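Local coordinates for protein L-glyceraldehyde 3-phosphate reductase (Clostridium beijerinckii, PDB 6HG6) that probably reduces furfural and other aldehydes with NADPH as hydride donor, as a TIM-barrel member of the aldo-keto reductase superfamily, at residues Ile191-Tyr196 / Ile220-Leu225; Ala282-Leu287 / Val309-Lys314; Thr174-Ala179 / Lys213-Gly218. All blocks are in the same frame, centred on the assembly; numbering follows the deposited sequence.

From the N terminus, helix 172-184 comes first and carries segment 174-179. Strand 189-195 follows, then helix 208-214 and strand 218-222. Contact 3 closes a loop by bringing the end of helix 208-214 back to helix 172-184. Contact 1 closes a second loop by pairing the two strands. These loops cross, because their segments alternate along the chain. Both belong to two successive helix-strand units of the TIM barrel. Contact 2 comes later, in series. It joins helix 278-286 to the turn after helix 302-308, closing a loop that holds strand 294-297 and helix 302-308. Contact 1 touches both others: Ala-221 packs on Val-286, and Asn-192 meets Gly-218. Contacts 2 and 3 do not touch.

Contact 1 of 3, residues Ile191-Tyr196 / Ile220-Leu225; sequences INQNRY and IAFSPL. With NDP (NADPH dihydro-nicotinamide-adenine-dinucleotide phosphate), chain B.
Phe-222 and Arg-195 meet where neighbouring parallel strands of the TIM barrel, 189-195 and 218-222, end at the NADPH site. The Phe-222 ring is covered on both faces. On one lies the nicotinamide, with NDP C3N 3.1 Å above the ring centre. On the opposite face is Arg-195. Its CB makes a CH-pi contact, 4.0 Å from the Phe-222 ring centroid. The guanidinium lies beside the ring rim, its face turned to Phe-222 CE1 and CZ, the planes 82° apart. The Gln-193 side chain crosses Phe-222 at about a right angle, its CG 3.5 Å from Phe-222 CD2. The extended chain carries Gln-193 NE2 to 3.0 Å from NDP O7N. Further along the same face, Gln-193 CB rests 3.6 Å from Ile-220 CG2, the two side chains pointing the same way. Four backbone hydrogen bonds hold this register, from Asn-192 O with Ile-220 N to Tyr-196 N with Phe-222 O. On the other face, Tyr-196 CB packs on Ala-221 CB. The Tyr-196 hydroxyl is bonded to Glu-204 and Lys-209, and Asn-194 ND2 to Tyr-170 O. Past the strand, Leu-225 N gives a hydrogen bond of 3.0 Å to the NADPH phosphate oxygen O1A.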
loop_
_atom_site.group_PDB
_atom_site.type_symbol
_atom_site.label_atom_id
_atom_site.label_comp_id
_atom_site.label_asym_id
_atom_site.label_seq_id
_atom_site.Cartn_x
_atom_site.Cartn_y
_atom_site.Cartn_z
ATOM N N ILE A 191 -0.174 -1.500 11.370
ATOM C CA ILE A 191 -0.707 -1.158 10.025
ATOM C C ILE A 191 -1.526 -2.294 9.419
ATOM O O ILE A 191 -1.102 -3.457 9.439
ATOM C CB ILE A 191 0.440 -0.711 9.089
ATOM C CG1 ILE A 191 -0.042 -0.052 7.785
ATOM C CG2 ILE A 191 1.369 -1.874 8.783
ATOM C CD1 ILE A 191 -0.791 1.212 7.988
ATOM N N ASN A 192 -2.658 -1.914 8.838
ATOM C CA ASN A 192 -3.493 -2.785 7.978
ATOM C C ASN A 192 -3.357 -2.282 6.542
ATOM O O ASN A 192 -3.449 -1.059 6.335
ATOM C CB ASN A 192 -4.953 -2.672 8.349
ATOM C CG ASN A 192 -5.235 -3.258 9.695
ATOM O OD1 ASN A 192 -5.456 -4.455 9.749
ATOM N ND2 ASN A 192 -5.269 -2.408 10.730
ATOM N N GLN A 193 -3.204 -3.180 5.586
ATOM C CA GLN A 193 -3.188 -2.842 4.154
ATOM C C GLN A 193 -4.412 -3.481 3.517
ATOM O O GLN A 193 -4.524 -4.703 3.516
ATOM C CB GLN A 193 -1.900 -3.247 3.460
ATOM C CG GLN A 193 -1.911 -2.903 1.989
ATOM C CD GLN A 193 -0.543 -3.050 1.378
ATOM O OE1 GLN A 193 0.478 -2.676 1.972
ATOM N NE2 GLN A 193 -0.538 -3.609 0.197
ATOM N N ASN A 194 -5.304 -2.662 2.983
ATOM C CA ASN A 194 -6.602 -3.121 2.448
ATOM C C ASN A 194 -6.976 -2.368 1.171
ATOM O O ASN A 194 -6.621 -1.198 1.009
ATOM C CB ASN A 194 -7.727 -3.025 3.478
ATOM C CG ASN A 194 -7.567 -3.923 4.682
ATOM O OD1 ASN A 194 -6.709 -3.654 5.516
ATOM N ND2 ASN A 194 -8.361 -4.994 4.754
ATOM N N ARG A 195 -7.693 -3.048 0.299
ATOM C CA ARG A 195 -8.212 -2.449 -0.951
ATOM C C ARG A 195 -9.304 -1.468 -0.553
ATOM O O ARG A 195 -10.161 -1.853 0.240
ATOM C CB ARG A 195 -8.789 -3.518 -1.888
ATOM C CG ARG A 195 -9.058 -3.017 -3.303
ATOM C CD ARG A 195 -9.452 -4.105 -4.324
ATOM N NE ARG A 195 -8.493 -5.204 -4.366
ATOM C CZ ARG A 195 -8.579 -6.346 -3.663
ATOM N NH1 ARG A 195 -9.606 -6.577 -2.850
ATOM N NH2 ARG A 195 -7.613 -7.249 -3.760
ATOM N N TYR A 196 -9.253 -0.254 -1.089
ATOM C CA TYR A 196 -10.261 0.796 -0.801
ATOM C C TYR A 196 -10.298 1.799 -1.933
ATOM O O TYR A 196 -9.230 2.279 -2.315
ATOM C CB TYR A 196 -9.908 1.488 0.514
ATOM C CG TYR A 196 -10.956 2.395 1.097
ATOM C CD1 TYR A 196 -12.306 2.083 1.071
ATOM C CD2 TYR A 196 -10.596 3.579 1.728
ATOM C CE1 TYR A 196 -13.263 2.939 1.616
ATOM C CE2 TYR A 196 -11.531 4.408 2.323
ATOM C CZ TYR A 196 -12.874 4.100 2.272
ATOM O OH TYR A 196 -13.783 4.952 2.843
ATOM N N ILE A 220 -3.424 1.477 5.220
ATOM C CA ILE A 220 -2.841 1.949 3.937
ATOM C C ILE A 220 -3.742 1.320 2.879
ATOM O O ILE A 220 -3.970 0.100 2.892
ATOM C CB ILE A 220 -1.319 1.661 3.828
ATOM C CG1 ILE A 220 -0.801 2.150 2.480
ATOM C CG2 ILE A 220 -0.930 0.195 4.047
ATOM C CD1 ILE A 220 0.714 2.077 2.352
ATOM N N ALA A 221 -4.375 2.162 2.076
ATOM C CA ALA A 221 -5.384 1.753 1.094
ATOM C C ALA A 221 -4.714 1.434 -0.227
ATOM O O ALA A 221 -3.988 2.278 -0.749
ATOM C CB ALA A 221 -6.366 2.875 0.927
ATOM N N PHE A 222 -5.009 0.285 -0.808
ATOM C CA PHE A 222 -4.472 0.014 -2.153
ATOM C C PHE A 222 -5.580 -0.078 -3.188
ATOM O O PHE A 222 -6.787 -0.162 -2.840
ATOM C CB PHE A 222 -3.569 -1.189 -2.104
ATOM C CG PHE A 222 -4.246 -2.504 -1.901
ATOM C CD1 PHE A 222 -4.708 -3.225 -2.985
ATOM C CD2 PHE A 222 -4.239 -3.099 -0.650
ATOM C CE1 PHE A 222 -5.253 -4.491 -2.800
ATOM C CE2 PHE A 222 -4.756 -4.381 -0.478
ATOM C CZ PHE A 222 -5.279 -5.063 -1.537
ATOM N N SER A 223 -5.168 -0.050 -4.458
ATOM C CA SER A 223 -6.047 -0.032 -5.645
ATOM C C SER A 223 -7.054 1.110 -5.550
ATOM O O SER A 223 -8.233 0.907 -5.840
ATOM C CB SER A 223 -6.773 -1.328 -5.806
ATOM O OG SER A 223 -7.553 -1.278 -6.979
ATOM N N PRO A 224 -6.628 2.333 -5.161
ATOM C CA PRO A 224 -7.555 3.468 -5.081
ATOM C C PRO A 224 -8.156 3.899 -6.429
ATOM O O PRO A 224 -9.143 4.639 -6.410
ATOM C CB PRO A 224 -6.654 4.607 -4.594
ATOM C CG PRO A 224 -5.268 4.191 -5.072
ATOM C CD PRO A 224 -5.251 2.708 -4.815
ATOM N N LEU A 225 -7.544 3.502 -7.564
ATOM C CA LEU A 225 -8.045 3.905 -8.900
ATOM C C LEU A 225 -8.889 2.799 -9.520
ATOM O O LEU A 225 -9.332 2.993 -10.663
ATOM C CB LEU A 225 -6.901 4.374 -9.800
ATOM C CG LEU A 225 -6.031 5.461 -9.176
ATOM C CD1 LEU A 225 -4.879 5.860 -10.086
ATOM C CD2 LEU A 225 -6.857 6.669 -8.774
HETATM P PA NDP B . -3.614 2.282 -8.321
HETATM O O1A NDP B . -5.050 1.951 -8.086
HETATM O O2A NDP B . -2.951 3.539 -7.857
HETATM O O5B NDP B . -3.250 2.038 -9.869
HETATM C C5B NDP B . -1.903 2.316 -10.336
HETATM C C4B NDP B . -1.905 2.407 -11.839
HETATM O O4B NDP B . -2.871 3.417 -12.229
HETATM C C3B NDP B . -0.590 2.830 -12.509
HETATM O O3B NDP B . 0.279 1.738 -12.798
HETATM C C2B NDP B . -1.107 3.484 -13.784
HETATM O O2B NDP B . -1.442 2.435 -14.687
HETATM C C1B NDP B . -2.372 4.182 -13.299
HETATM N N9A NDP B . -2.194 5.542 -12.802
HETATM C C8A NDP B . -1.512 5.940 -11.679
HETATM N N7A NDP B . -1.577 7.230 -11.458
HETATM C C5A NDP B . -2.354 7.716 -12.500
HETATM C C6A NDP B . -2.792 9.014 -12.830
HETATM N N6A NDP B . -2.496 10.096 -12.114
HETATM N N1A NDP B . -3.567 9.153 -13.937
HETATM C C2A NDP B . -3.863 8.058 -14.651
HETATM N N3A NDP B . -3.514 6.792 -14.432
HETATM C C4A NDP B . -2.752 6.683 -13.328
HETATM O O3 NDP B . -2.734 1.136 -7.594
HETATM P PN NDP B . -2.425 -0.411 -7.870
HETATM O O1N NDP B . -1.302 -0.466 -8.851
HETATM O O2N NDP B . -3.678 -1.184 -8.125
HETATM O O5D NDP B . -1.870 -0.842 -6.418
HETATM C C5D NDP B . -0.907 0.036 -5.777
HETATM C C4D NDP B . -0.071 -0.769 -4.810
HETATM O O4D NDP B . -0.927 -1.339 -3.804
HETATM C C3D NDP B . 0.649 -1.988 -5.380
HETATM O O3D NDP B . 1.816 -1.595 -6.087
HETATM C C2D NDP B . 0.927 -2.761 -4.085
HETATM O O2D NDP B . 2.038 -2.217 -3.423
HETATM C C1D NDP B . -0.351 -2.527 -3.284
HETATM N N1N NDP B . -1.321 -3.642 -3.426
HETATM C C2N NDP B . -1.571 -4.467 -2.357
HETATM C C3N NDP B . -2.230 -5.659 -2.486
HETATM C C7N NDP B . -2.456 -6.507 -1.262
HETATM O O7N NDP B . -1.955 -6.191 -0.166
HETATM N N7N NDP B . -3.187 -7.609 -1.422
HETATM C C4N NDP B . -2.694 -6.047 -3.863
HETATM C C5N NDP B . -2.553 -4.998 -4.895
HETATM C C6N NDP B . -1.968 -3.851 -4.630
HETATM P P2B NDP B . -1.274 2.737 -16.266
HETATM O O1X NDP B . -0.208 3.772 -16.565
HETATM O O2X NDP B . -0.930 1.382 -16.865
HETATM O O3X NDP B . -2.669 3.211 -16.648
#

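Contact 2 of 3, residues Ala282-Leu287 / Val309-Lys314; sequences ALSWVL and VGIVHK
Ser-284 and Ile-311 mark the closest approach of the two backbones, CA to CA 5.4 Å, where the last turn of helix 278-286 meets the short 3-10 segment 311-313. Both belong to the outer layer of the TIM barrel, beside its last strand, 294-297. The apolar half of the contact is made by Ile-311. Its CG1 sits between its own backbone N and carbonyl carbon (chi1 71°), and this sends CD1 out to the helix. There CD1 touches two leucines one turn apart. It lies 3.6 Å from Leu-283 CB and 3.6 Å from Leu-287 CD1. Both leucine side chains cross that of Ile-311 at about a right angle. Leu-283 also packs on Val-295 and Ile-297 of the last strand, while Ile-311 reaches Ile-28 of the first. The three residues thus fill part of the layer over the seam where the barrel closes. Leu-283 comes close to Asn-308 and Leu-225 as well, and both of these bind NADPH. The polar half is made by Ser-284. Its OG accepts a hydrogen bond from Gln-276 NE2. The one hydroxyl proton may go to Gln-280 O on its own helix or across to Ile-311 O, 3.1 Å from Ser-284 OG; the choice is not settled. That same Ile-311 carbonyl also accepts Lys-314 N inside the turn, at 2.9 Å. The Lys-314 side chain turns away, and its NZ is bonded to Arg-274 O. Its carbonyl turns in instead, with Lys-314 O 3.1 Å from Ser-284 OG and equally near Ser-284 CB.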
loop_
_atom_site.group_PDB
_atom_site.type_symbol
_atom_site.label_atom_id
_atom_site.label_comp_id
_atom_site.label_asym_id
_atom_site.label_seq_id
_atom_site.Cartn_x
_atom_site.Cartn_y
_atom_site.Cartn_z
ATOM N N ALA A 282 -9.972 10.604 -6.724
ATOM C CA ALA A 282 -10.082 9.236 -6.191
ATOM C C ALA A 282 -9.043 9.053 -5.080
ATOM O O ALA A 282 -9.376 8.387 -4.084
ATOM C CB ALA A 282 -9.928 8.214 -7.304
ATOM N N LEU A 283 -7.829 9.598 -5.259
ATOM C CA LEU A 283 -6.750 9.492 -4.245
ATOM C C LEU A 283 -7.124 10.346 -3.029
ATOM O O LEU A 283 -7.021 9.837 -1.913
ATOM C CB LEU A 283 -5.408 9.943 -4.815
ATOM C CG LEU A 283 -4.863 9.127 -5.986
ATOM C CD1 LEU A 283 -3.516 9.692 -6.412
ATOM C CD2 LEU A 283 -4.735 7.667 -5.637
ATOM N N SER A 284 -7.585 11.571 -3.259
ATOM C CA SER A 284 -8.022 12.493 -2.177
ATOM C C SER A 284 -9.162 11.845 -1.384
ATOM O O SER A 284 -9.163 11.951 -0.160
ATOM C CB SER A 284 -8.423 13.810 -2.685
ATOM O OG SER A 284 -7.344 14.417 -3.350
ATOM N N TRP A 285 -10.100 11.183 -2.055
ATOM C CA TRP A 285 -11.272 10.613 -1.360
ATOM C C TRP A 285 -10.829 9.512 -0.390
ATOM O O TRP A 285 -11.324 9.449 0.749
ATOM C CB TRP A 285 -12.295 10.153 -2.408
ATOM C CG TRP A 285 -13.530 9.589 -1.796
ATOM C CD1 TRP A 285 -14.686 10.262 -1.561
ATOM C CD2 TRP A 285 -13.745 8.244 -1.341
ATOM N NE1 TRP A 285 -15.595 9.423 -0.988
ATOM C CE2 TRP A 285 -15.065 8.193 -0.842
ATOM C CE3 TRP A 285 -12.980 7.086 -1.323
ATOM C CZ2 TRP A 285 -15.614 7.041 -0.288
ATOM C CZ3 TRP A 285 -13.532 5.942 -0.787
ATOM C CH2 TRP A 285 -14.836 5.919 -0.305
ATOM N N VAL A 286 -9.946 8.630 -0.812
ATOM C CA VAL A 286 -9.482 7.535 0.065
ATOM C C VAL A 286 -8.857 8.102 1.353
ATOM O O VAL A 286 -8.933 7.412 2.386
ATOM C CB VAL A 286 -8.522 6.632 -0.729
ATOM C CG1 VAL A 286 -7.677 5.824 0.155
ATOM C CG2 VAL A 286 -9.308 5.768 -1.694
ATOM N N LEU A 287 -8.241 9.268 1.286
ATOM C CA LEU A 287 -7.549 9.933 2.432
ATOM C C LEU A 287 -8.474 10.860 3.230
ATOM O O LEU A 287 -7.984 11.540 4.144
ATOM C CB LEU A 287 -6.376 10.762 1.896
ATOM C CG LEU A 287 -5.171 9.947 1.413
ATOM C CD1 LEU A 287 -4.199 10.866 0.708
ATOM C CD2 LEU A 287 -4.480 9.188 2.531
ATOM N N VAL A 309 1.007 13.430 -6.455
ATOM C CA VAL A 309 1.457 13.888 -5.103
ATOM C C VAL A 309 0.764 15.207 -4.730
ATOM O O VAL A 309 0.764 15.507 -3.542
ATOM C CB VAL A 309 2.983 13.946 -4.919
ATOM C CG1 VAL A 309 3.560 12.531 -4.860
ATOM C CG2 VAL A 309 3.700 14.825 -5.925
ATOM N N GLY A 310 0.163 15.943 -5.665
ATOM C CA GLY A 310 -0.602 17.160 -5.313
ATOM C C GLY A 310 -1.854 16.828 -4.493
ATOM O O GLY A 310 -2.323 17.669 -3.759
ATOM N N ILE A 311 -2.382 15.623 -4.605
ATOM C CA ILE A 311 -3.719 15.228 -4.061
ATOM C C ILE A 311 -3.735 15.318 -2.540
ATOM O O ILE A 311 -4.816 15.649 -1.994
ATOM C CB ILE A 311 -4.109 13.832 -4.553
ATOM C CG1 ILE A 311 -3.260 12.736 -3.899
ATOM C CG2 ILE A 311 -4.034 13.764 -6.065
ATOM C CD1 ILE A 311 -3.791 12.273 -2.555
ATOM N N VAL A 312 -2.592 15.052 -1.885
ATOM C CA VAL A 312 -2.445 15.121 -0.394
ATOM C C VAL A 312 -2.839 16.526 0.098
ATOM O O VAL A 312 -3.019 16.669 1.321
ATOM C CB VAL A 312 -1.028 14.740 0.115
ATOM C CG1 VAL A 312 -0.556 13.443 -0.507
ATOM C CG2 VAL A 312 0.012 15.832 -0.117
ATOM N N HIS A 313 -2.966 17.514 -0.795
ATOM C CA HIS A 313 -3.320 18.916 -0.413
ATOM C C HIS A 313 -4.792 19.257 -0.699
ATOM O O HIS A 313 -5.154 20.408 -0.492
ATOM C CB HIS A 313 -2.362 19.898 -1.089
ATOM C CG HIS A 313 -0.983 19.704 -0.581
ATOM N ND1 HIS A 313 -0.043 18.968 -1.272
ATOM C CD2 HIS A 313 -0.430 20.036 0.606
ATOM C CE1 HIS A 313 1.063 18.904 -0.552
ATOM N NE2 HIS A 313 0.852 19.561 0.605
ATOM N N LYS A 314 -5.612 18.281 -1.101
ATOM C CA LYS A 314 -7.058 18.470 -1.389
ATOM C C LYS A 314 -7.845 17.254 -0.884
ATOM O O LYS A 314 -8.660 16.689 -1.659
ATOM C CB LYS A 314 -7.298 18.665 -2.893
ATOM C CG LYS A 314 -6.680 19.904 -3.514
ATOM C CD LYS A 314 -7.223 20.181 -4.882
ATOM C CE LYS A 314 -6.406 21.199 -5.646
ATOM N NZ LYS A 314 -7.065 21.513 -6.936
#

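Contact 3 of 3, residues Thr174-Ala179 / Lys213-Gly218; sequences TMEKAA and KENGKG
Asn-215 rests against Met-175 and Glu-176, between two neighbouring outer helices of the TIM barrel, 208-214 and 172-184. Just before it, Glu-214 meets Glu-176 through a water that donates to both carboxylates. It lies 2.6 Å from Glu-214 OE2 and 3.2 Å from Glu-176 OE1. Next, Asn-215 points at helix 172-184. Its side chain slides past that of Met-175 in the opposite direction, with Asn-215 CB 3.9 Å from Met-175 CE. The amide ND2 is bonded back to Ala-211 O, which probably helps to set the turn of the amide. The Glu-176 side chain crosses it at about a right angle, with CG 4.1 Å from Asn-215 ND2. Gly-216 has a positive phi (63°) and is the C-prime residue of a Schellman motif. The motif ends the helix and turns the chain toward strand 218-222. Lys-217 then comes back to the first helix. Its chain bends at chi2 (-62°), and CE lies 4.1 Å from Ala-179 CB. Lys-217 NZ is bonded to Phe-189 O and, 2.8 Å away, to a second water. That water donates to Ala-179 O. The direct touches are van der Waals ones, and water carries the polar links. The first water probably eases the repulsion between the two carboxylates, Glu-176 OE1 and Glu-214 OE2 being 5.1 Å apart. The second lets the Lys-217 ammonium serve a helix carbonyl it does not reach directly.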
loop_
_atom_site.group_PDB
_atom_site.type_symbol
_atom_site.label_atom_id
_atom_site.label_comp_id
_atom_site.label_asym_id
_atom_site.label_seq_id
_atom_site.Cartn_x
_atom_site.Cartn_y
_atom_site.Cartn_z
ATOM N N THR A 174 -11.406 -10.241 12.492
ATOM C CA THR A 174 -10.123 -10.967 12.512
ATOM C C THR A 174 -8.974 -10.011 12.859
ATOM O O THR A 174 -8.016 -10.470 13.537
ATOM C CB THR A 174 -9.903 -11.779 11.235
ATOM O OG1 THR A 174 -11.109 -12.462 10.900
ATOM C CG2 THR A 174 -8.784 -12.769 11.449
ATOM N N MET A 175 -9.033 -8.763 12.416
ATOM C CA MET A 175 -8.032 -7.751 12.800
ATOM C C MET A 175 -8.013 -7.637 14.325
ATOM O O MET A 175 -6.896 -7.460 14.858
ATOM C CB MET A 175 -8.319 -6.364 12.225
ATOM C CG MET A 175 -7.154 -5.421 12.361
ATOM S SD MET A 175 -7.659 -3.774 12.941
ATOM C CE MET A 175 -7.978 -4.061 14.681
ATOM N N GLU A 176 -9.183 -7.588 14.972
ATOM C CA GLU A 176 -9.300 -7.482 16.451
ATOM C C GLU A 176 -8.581 -8.669 17.104
ATOM O O GLU A 176 -7.846 -8.472 18.079
ATOM C CB GLU A 176 -10.751 -7.450 16.898
ATOM C CG GLU A 176 -11.375 -6.080 16.667
ATOM C CD GLU A 176 -12.874 -5.981 16.918
ATOM O OE1 GLU A 176 -13.390 -4.894 16.738
ATOM O OE2 GLU A 176 -13.526 -7.000 17.254
ATOM N N LYS A 177 -8.823 -9.867 16.598
ATOM C CA LYS A 177 -8.185 -11.080 17.156
ATOM C C LYS A 177 -6.665 -10.996 16.978
ATOM O O LYS A 177 -5.940 -11.339 17.921
ATOM C CB LYS A 177 -8.783 -12.311 16.495
ATOM C CG LYS A 177 -10.240 -12.516 16.866
ATOM C CD LYS A 177 -10.804 -13.753 16.268
ATOM C CE LYS A 177 -12.284 -13.843 16.555
ATOM N NZ LYS A 177 -12.842 -15.005 15.838
ATOM N N ALA A 178 -6.200 -10.569 15.807
ATOM C CA ALA A 178 -4.768 -10.448 15.504
ATOM C C ALA A 178 -4.153 -9.429 16.466
ATOM O O ALA A 178 -3.068 -9.723 17.032
ATOM C CB ALA A 178 -4.559 -10.025 14.073
ATOM N N ALA A 179 -4.825 -8.296 16.648
ATOM C CA ALA A 179 -4.324 -7.231 17.541
ATOM C C ALA A 179 -4.172 -7.802 18.960
ATOM O O ALA A 179 -3.164 -7.479 19.638
ATOM C CB ALA A 179 -5.248 -6.048 17.550
ATOM N N LYS A 213 -9.449 2.078 13.415
ATOM C CA LYS A 213 -9.558 3.344 14.156
ATOM C C LYS A 213 -9.719 3.054 15.660
ATOM O O LYS A 213 -8.996 3.655 16.447
ATOM C CB LYS A 213 -10.743 4.168 13.638
ATOM C CG LYS A 213 -10.924 5.477 14.376
ATOM C CD LYS A 213 -11.983 6.375 13.811
ATOM C CE LYS A 213 -11.937 7.740 14.476
ATOM N NZ LYS A 213 -13.052 8.597 14.016
ATOM N N GLU A 214 -10.642 2.178 16.057
ATOM C CA GLU A 214 -10.940 1.937 17.483
ATOM C C GLU A 214 -9.730 1.288 18.173
ATOM O O GLU A 214 -9.670 1.414 19.384
ATOM C CB GLU A 214 -12.203 1.095 17.657
ATOM C CG GLU A 214 -13.477 1.865 17.305
ATOM C CD GLU A 214 -14.808 1.147 17.457
ATOM O OE1 GLU A 214 -15.878 1.823 17.421
ATOM O OE2 GLU A 214 -14.779 -0.081 17.588
ATOM N N ASN A 215 -8.836 0.604 17.457
ATOM C CA ASN A 215 -7.679 -0.107 18.083
ATOM C C ASN A 215 -6.354 0.631 17.828
ATOM O O ASN A 215 -5.277 0.061 18.101
ATOM C CB ASN A 215 -7.629 -1.566 17.648
ATOM C CG ASN A 215 -8.799 -2.342 18.216
ATOM O OD1 ASN A 215 -8.679 -2.894 19.313
ATOM N ND2 ASN A 215 -9.943 -2.344 17.536
ATOM N N GLY A 216 -6.420 1.831 17.279
ATOM C CA GLY A 216 -5.254 2.680 16.994
ATOM C C GLY A 216 -4.292 2.083 15.997
ATOM O O GLY A 216 -3.089 2.331 16.129
ATOM N N LYS A 217 -4.786 1.350 14.999
ATOM C CA LYS A 217 -3.969 0.797 13.905
ATOM C C LYS A 217 -4.134 1.648 12.650
ATOM O O LYS A 217 -5.250 2.157 12.383
ATOM C CB LYS A 217 -4.386 -0.638 13.596
ATOM C CG LYS A 217 -4.500 -1.524 14.807
ATOM C CD LYS A 217 -3.145 -1.676 15.537
ATOM C CE LYS A 217 -3.296 -2.538 16.776
ATOM N NZ LYS A 217 -2.007 -2.707 17.467
ATOM N N GLY A 218 -3.042 1.826 11.930
ATOM C CA GLY A 218 -3.081 2.546 10.657
ATOM C C GLY A 218 -3.765 1.721 9.581
ATOM O O GLY A 218 -3.987 0.492 9.758
HETATM O O HOH W 1 -14.694 -2.064 15.886
HETATM O O HOH W 2 -1.592 -5.245 18.694
#